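Hydroxyindole o-methyltransferase (Homo sapiens, PDB 4A6D) transfers a methyl group from S-adenosyl-L-methionine to N-acetylserotonin, yielding melatonin, and works as a homodimer. Local coordinates at residues Val24-Phe34 with Leu63-Leu73. Residues are numbered along the deposited sequence; the frame is centred on the assembly and turned at random.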
ATOM      1  N   VAL A  24       0.001  -7.939   2.521  1.00 65.09           N
ATOM      2  CA  VAL A  24       0.575  -9.291   2.636  1.00 65.41           C
ATOM      3  C   VAL A  24       1.321  -9.392   3.973  1.00 71.37           C
ATOM      4  O   VAL A  24       1.088 -10.342   4.723  1.00 72.42           O
ATOM      5  CB  VAL A  24       1.473  -9.650   1.426  1.00 67.47           C
ATOM      6  CG1 VAL A  24       2.472 -10.760   1.762  1.00 68.49           C
ATOM      7  CG2 VAL A  24       0.623 -10.034   0.231  1.00 66.21           C
ATOM      8  N   LEU A  25       2.173  -8.375   4.285  1.00 67.63           N
ATOM      9  CA  LEU A  25       2.935  -8.286   5.525  1.00 67.66           C
ATOM     10  C   LEU A  25       1.996  -8.207   6.735  1.00 73.69           C
ATOM     11  O   LEU A  25       2.197  -8.949   7.690  1.00 75.49           O
ATOM     12  CB  LEU A  25       3.867  -7.060   5.491  1.00 65.86           C
ATOM     13  CG  LEU A  25       4.651  -6.712   6.785  1.00 68.00           C
ATOM     14  CD1 LEU A  25       5.598  -7.834   7.170  1.00 68.70           C
ATOM     15  CD2 LEU A  25       5.451  -5.430   6.606  1.00 65.87           C
ATOM     16  N   PHE A  26       0.967  -7.328   6.675  1.00 69.48           N
ATOM     17  CA  PHE A  26      -0.023  -7.109   7.733  1.00 69.46           C
ATOM     18  C   PHE A  26      -0.830  -8.372   8.013  1.00 77.27           C
ATOM     19  O   PHE A  26      -1.008  -8.725   9.179  1.00 79.29           O
ATOM     20  CB  PHE A  26      -0.972  -5.932   7.382  1.00 69.48           C
ATOM     21  CG  PHE A  26      -0.357  -4.556   7.146  1.00 68.11           C
ATOM     22  CD1 PHE A  26       0.902  -4.234   7.653  1.00 68.33           C
ATOM     23  CD2 PHE A  26      -1.045  -3.583   6.423  1.00 67.96           C
ATOM     24  CE1 PHE A  26       1.469  -2.969   7.430  1.00 67.29           C
ATOM     25  CE2 PHE A  26      -0.489  -2.317   6.215  1.00 68.36           C
ATOM     26  CZ  PHE A  26       0.763  -2.014   6.723  1.00 65.26           C
ATOM     27  N   ALA A  27      -1.301  -9.062   6.946  1.00 75.10           N
ATOM     28  CA  ALA A  27      -2.098 -10.287   7.041  1.00 76.57           C
ATOM     29  C   ALA A  27      -1.266 -11.449   7.538  1.00 81.94           C
ATOM     30  O   ALA A  27      -1.767 -12.251   8.311  1.00 84.01           O
ATOM     31  CB  ALA A  27      -2.733 -10.623   5.704  1.00 77.08           C
ATOM     32  N   ALA A  28       0.005 -11.530   7.126  1.00 78.29           N
ATOM     33  CA  ALA A  28       0.916 -12.566   7.602  1.00 80.23           C
ATOM     34  C   ALA A  28       1.112 -12.380   9.118  1.00 85.09           C
ATOM     35  O   ALA A  28       1.165 -13.377   9.841  1.00 87.00           O
ATOM     36  CB  ALA A  28       2.250 -12.463   6.884  1.00 80.06           C
ATOM     37  N   CYS A  29       1.164 -11.102   9.595  1.00 79.84           N
ATOM     38  CA  CYS A  29       1.287 -10.740  11.018  1.00 79.99           C
ATOM     39  C   CYS A  29      -0.008 -11.083  11.756  1.00 84.01           C
ATOM     40  O   CYS A  29       0.049 -11.778  12.771  1.00 86.40           O
ATOM     41  CB  CYS A  29       1.658  -9.269  11.194  1.00 78.10           C
ATOM     42  SG  CYS A  29       3.424  -8.922  11.012  1.00 81.43           S
ATOM     43  N   GLU A  30      -1.172 -10.632  11.227  1.00 78.20           N
ATOM     44  CA  GLU A  30      -2.493 -10.910  11.790  1.00 79.66           C
ATOM     45  C   GLU A  30      -2.764 -12.436  11.897  1.00 84.41           C
ATOM     46  O   GLU A  30      -3.350 -12.878  12.881  1.00 85.36           O
ATOM     47  CB  GLU A  30      -3.607 -10.164  11.000  1.00 80.47           C
ATOM     48  CG  GLU A  30      -5.035 -10.638  11.314  1.00100.23           C
ATOM     49  CD  GLU A  30      -6.205  -9.663  11.306  1.00123.30           C
ATOM     50  OE1 GLU A  30      -5.999  -8.460  11.581  1.00122.89           O
ATOM     51  OE2 GLU A  30      -7.348 -10.125  11.084  1.00116.22           O
ATOM     52  N   LEU A  31      -2.320 -13.238  10.903  1.00 80.71           N
ATOM     53  CA  LEU A  31      -2.535 -14.690  10.912  1.00 82.38           C
ATOM     54  C   LEU A  31      -1.573 -15.479  11.815  1.00 87.89           C
ATOM     55  O   LEU A  31      -1.848 -16.634  12.141  1.00 89.86           O
ATOM     56  CB  LEU A  31      -2.574 -15.256   9.499  1.00 81.81           C
ATOM     57  CG  LEU A  31      -3.811 -14.932   8.696  1.00 85.62           C
ATOM     58  CD1 LEU A  31      -3.492 -14.929   7.218  1.00 83.79           C
ATOM     59  CD2 LEU A  31      -4.922 -15.918   8.986  1.00 90.40           C
ATOM     60  N   GLY A  32      -0.490 -14.830  12.238  1.00 84.07           N
ATOM     61  CA  GLY A  32       0.532 -15.399  13.113  1.00 86.18           C
ATOM     62  C   GLY A  32       1.471 -16.398  12.461  1.00 91.32           C
ATOM     63  O   GLY A  32       2.052 -17.232  13.162  1.00 95.01           O
ATOM     64  N   VAL A  33       1.651 -16.300  11.121  1.00 83.46           N
ATOM     65  CA  VAL A  33       2.515 -17.160  10.296  1.00 83.64           C
ATOM     66  C   VAL A  33       3.923 -17.313  10.898  1.00 88.87           C
ATOM     67  O   VAL A  33       4.397 -18.437  11.084  1.00 90.20           O
ATOM     68  CB  VAL A  33       2.561 -16.667   8.817  1.00 83.80           C
ATOM     69  CG1 VAL A  33       3.633 -17.389   8.010  1.00 83.87           C
ATOM     70  CG2 VAL A  33       1.198 -16.803   8.150  1.00 82.94           C
ATOM     71  N   PHE A  34       4.565 -16.175  11.205  1.00 84.96           N
ATOM     72  CA  PHE A  34       5.920 -16.096  11.762  1.00 86.70           C
ATOM     73  C   PHE A  34       6.053 -16.727  13.145  1.00 94.96           C
ATOM     74  O   PHE A  34       7.048 -17.409  13.384  1.00 96.86           O
ATOM     75  CB  PHE A  34       6.442 -14.650  11.724  1.00 85.87           C
ATOM     76  CG  PHE A  34       6.229 -13.995  10.374  1.00 84.84           C
ATOM     77  CD1 PHE A  34       6.897 -14.458   9.242  1.00 87.78           C
ATOM     78  CD2 PHE A  34       5.331 -12.944  10.228  1.00 84.49           C
ATOM     79  CE1 PHE A  34       6.675 -13.878   7.991  1.00 86.72           C
ATOM     80  CE2 PHE A  34       5.129 -12.347   8.981  1.00 85.50           C
ATOM     81  CZ  PHE A  34       5.793 -12.825   7.869  1.00 84.04           C
ATOM     82  N   LEU A  63       0.035 -16.497   0.093  1.00 75.55           N
ATOM     83  CA  LEU A  63       0.628 -15.685   1.148  1.00 73.88           C
ATOM     84  C   LEU A  63       2.087 -16.065   1.431  1.00 75.47           C
ATOM     85  O   LEU A  63       2.938 -15.175   1.466  1.00 73.66           O
ATOM     86  CB  LEU A  63      -0.242 -15.775   2.417  1.00 75.41           C
ATOM     87  CG  LEU A  63      -0.078 -14.677   3.465  1.00 79.86           C
ATOM     88  CD1 LEU A  63      -0.980 -13.491   3.157  1.00 79.13           C
ATOM     89  CD2 LEU A  63      -0.408 -15.207   4.841  1.00 82.83           C
ATOM     90  N   LEU A  64       2.372 -17.366   1.635  1.00 72.89           N
ATOM     91  CA  LEU A  64       3.724 -17.867   1.922  1.00 74.33           C
ATOM     92  C   LEU A  64       4.657 -17.617   0.730  1.00 78.05           C
ATOM     93  O   LEU A  64       5.776 -17.137   0.924  1.00 77.66           O
ATOM     94  CB  LEU A  64       3.712 -19.379   2.250  1.00 77.40           C
ATOM     95  CG  LEU A  64       3.033 -19.834   3.554  1.00 83.68           C
ATOM     96  CD1 LEU A  64       2.819 -21.338   3.539  1.00 86.47           C
ATOM     97  CD2 LEU A  64       3.841 -19.422   4.799  1.00 84.25           C
ATOM     98  N   ASP A  65       4.184 -17.923  -0.501  1.00 73.56           N
ATOM     99  CA  ASP A  65       4.970 -17.729  -1.719  1.00 72.39           C
ATOM    100  C   ASP A  65       5.318 -16.274  -1.953  1.00 73.81           C
ATOM    101  O   ASP A  65       6.467 -15.980  -2.293  1.00 75.29           O
ATOM    102  CB  ASP A  65       4.315 -18.381  -2.939  1.00 74.21           C
ATOM    103  CG  ASP A  65       4.361 -19.903  -2.941  1.00 82.70           C
ATOM    104  OD1 ASP A  65       5.201 -20.477  -2.199  1.00 83.71           O
ATOM    105  OD2 ASP A  65       3.578 -20.523  -3.713  1.00 81.34           O
ATOM    106  N   ILE A  66       4.372 -15.352  -1.700  1.00 67.03           N
ATOM    107  CA  ILE A  66       4.664 -13.920  -1.816  1.00 64.68           C
ATOM    108  C   ILE A  66       5.731 -13.537  -0.757  1.00 70.23           C
ATOM    109  O   ILE A  66       6.688 -12.850  -1.104  1.00 69.58           O
ATOM    110  CB  ILE A  66       3.387 -13.049  -1.765  1.00 65.55           C
ATOM    111  CG1 ILE A  66       2.519 -13.329  -3.004  1.00 65.08           C
ATOM    112  CG2 ILE A  66       3.721 -11.551  -1.660  1.00 64.17           C
ATOM    113  CD1 ILE A  66       1.082 -13.117  -2.872  1.00 65.00           C
ATOM    114  N   CYS A  67       5.610 -14.060   0.487  1.00 69.39           N
ATOM    115  CA  CYS A  67       6.550 -13.804   1.594  1.00 71.46           C
ATOM    116  C   CYS A  67       7.976 -14.238   1.234  1.00 79.68           C
ATOM    117  O   CYS A  67       8.927 -13.528   1.572  1.00 81.15           O
ATOM    118  CB  CYS A  67       6.070 -14.455   2.890  1.00 73.50           C
ATOM    119  SG  CYS A  67       4.710 -13.571   3.708  1.00 76.48           S
ATOM    120  N   VAL A  68       8.113 -15.377   0.511  1.00 76.38           N
ATOM    121  CA  VAL A  68       9.393 -15.905   0.036  1.00 77.06           C
ATOM    122  C   VAL A  68      10.009 -14.925  -0.988  1.00 83.15           C
ATOM    123  O   VAL A  68      11.159 -14.524  -0.806  1.00 86.52           O
ATOM    124  CB  VAL A  68       9.286 -17.344  -0.519  1.00 80.44           C
ATOM    125  CG1 VAL A  68      10.634 -17.828  -1.035  1.00 81.33           C
ATOM    126  CG2 VAL A  68       8.745 -18.302   0.536  1.00 81.39           C
ATOM    127  N   SER A  69       9.226 -14.494  -2.009  1.00 76.23           N
ATOM    128  CA  SER A  69       9.638 -13.507  -3.022  1.00 73.33           C
ATOM    129  C   SER A  69      10.040 -12.161  -2.388  1.00 75.88           C
ATOM    130  O   SER A  69      10.967 -11.506  -2.877  1.00 76.60           O
ATOM    131  CB  SER A  69       8.520 -13.285  -4.035  1.00 72.89           C
ATOM    132  OG  SER A  69       8.285 -14.462  -4.788  1.00 82.65           O
ATOM    133  N   LEU A  70       9.338 -11.755  -1.308  1.00 69.42           N
ATOM    134  CA  LEU A  70       9.606 -10.512  -0.571  1.00 67.81           C
ATOM    135  C   LEU A  70      10.807 -10.645   0.374  1.00 71.95           C
ATOM    136  O   LEU A  70      11.215  -9.652   0.957  1.00 69.87           O
ATOM    137  CB  LEU A  70       8.362 -10.059   0.248  1.00 66.31           C
ATOM    138  CG  LEU A  70       7.144  -9.522  -0.526  1.00 69.16           C
ATOM    139  CD1 LEU A  70       6.021  -9.150   0.427  1.00 66.70           C
ATOM    140  CD2 LEU A  70       7.509  -8.323  -1.416  1.00 70.75           C
ATOM    141  N   LYS A  71      11.363 -11.853   0.541  1.00 72.37           N
ATOM    142  CA  LYS A  71      12.506 -12.121   1.452  1.00 74.95           C
ATOM    143  C   LYS A  71      12.119 -12.061   2.926  1.00 81.27           C
ATOM    144  O   LYS A  71      12.980 -11.847   3.795  1.00 83.54           O
ATOM    145  CB  LYS A  71      13.790 -11.307   1.134  1.00 75.92           C
ATOM    146  CG  LYS A  71      14.433 -11.636  -0.224  1.00 95.26           C
ATOM    147  CD  LYS A  71      14.191 -10.536  -1.286  1.00112.24           C
ATOM    148  CE  LYS A  71      14.956  -9.236  -1.040  1.00125.79           C
ATOM    149  NZ  LYS A  71      14.406  -8.090  -1.827  1.00129.86           N
ATOM    150  N   LEU A  72      10.820 -12.269   3.216  1.00 75.89           N
ATOM    151  CA  LEU A  72      10.365 -12.317   4.600  1.00 75.58           C
ATOM    152  C   LEU A  72      10.497 -13.782   5.039  1.00 82.75           C
ATOM    153  O   LEU A  72      10.734 -14.046   6.214  1.00 84.60           O
ATOM    154  CB  LEU A  72       8.919 -11.796   4.766  1.00 73.26           C
ATOM    155  CG  LEU A  72       8.641 -10.355   4.321  1.00 73.17           C
ATOM    156  CD1 LEU A  72       7.147 -10.086   4.224  1.00 70.35           C
ATOM    157  CD2 LEU A  72       9.355  -9.343   5.209  1.00 72.03           C
ATOM    158  N   LEU A  73      10.391 -14.726   4.084  1.00 79.82           N
ATOM    159  CA  LEU A  73      10.564 -16.162   4.340  1.00 82.62           C
ATOM    160  C   LEU A  73      11.537 -16.848   3.359  1.00 90.90           C
ATOM    161  O   LEU A  73      11.782 -16.354   2.251  1.00 89.74           O
ATOM    162  CB  LEU A  73       9.219 -16.917   4.343  1.00 82.25           C
ATOM    163  CG  LEU A  73       8.165 -16.550   5.383  1.00 85.11           C
ATOM    164  CD1 LEU A  73       6.926 -17.381   5.170  1.00 85.41           C
ATOM    165  CD2 LEU A  73       8.680 -16.736   6.815  1.00 87.68           C
TER
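Leu63 reaches from helix 57-69 into a hollow on helix 7-31, a knob-into-hole fit whose walls are Val24, Ala27, Ala28 and, from the start of the next helix, Val33. Its CG stands anti to the backbone N (chi1 -160°), which carries both methyls across to the partner helix. CD1 faces Ala27 CB and the carbonyl of Val24, while CD2 meets Leu31 CD1 at 3.9 Å and lies 4.0 Å from Val33 CG2, the Leu63 and Val33 side chains running past one another in opposite senses.

Val24 answers from the other helix. Its CG1 touches Ile66 CG2, 3.7 Å away, as well as Cys67 SG and Leu70 CD1, and its CG2 also leans on the Ile66 branch methyl. Cys67 SG touches both Val24 CG1 and Ala28 CB, the latter at 4.2 Å. The axes of 24-31 and 63-69 cross at -122°, 10.4 Å apart at their closest approach.

Beyond Leu31 the chain turns through Gly32, whose positive phi closes a Schellman motif and which is also the N-cap residue of helix 33-39. This turn brings Val33 CG1 within 3.8 Å of Leu64 CD2 and places the Phe34 ring beside Leu72 and Leu73. There Leu73 CD2 touches the ring edge in its plane, 3.7 Å from Phe34 CE1. A second Schellman turn, at Lys71, brings Leu72 back so that the Leu72 and Leu25 side chains cross at about a right angle, meeting CD1 to CD1.

Helices 46-53 and 88-94 pack against the same cluster, and Leu301 of the second subunit rests on Val24. The junction thus joins three helices of the dimerisation domain at the subunit interface, and with its touching side chains aliphatic, aromatic or cysteine, the fit rests on shape and burial.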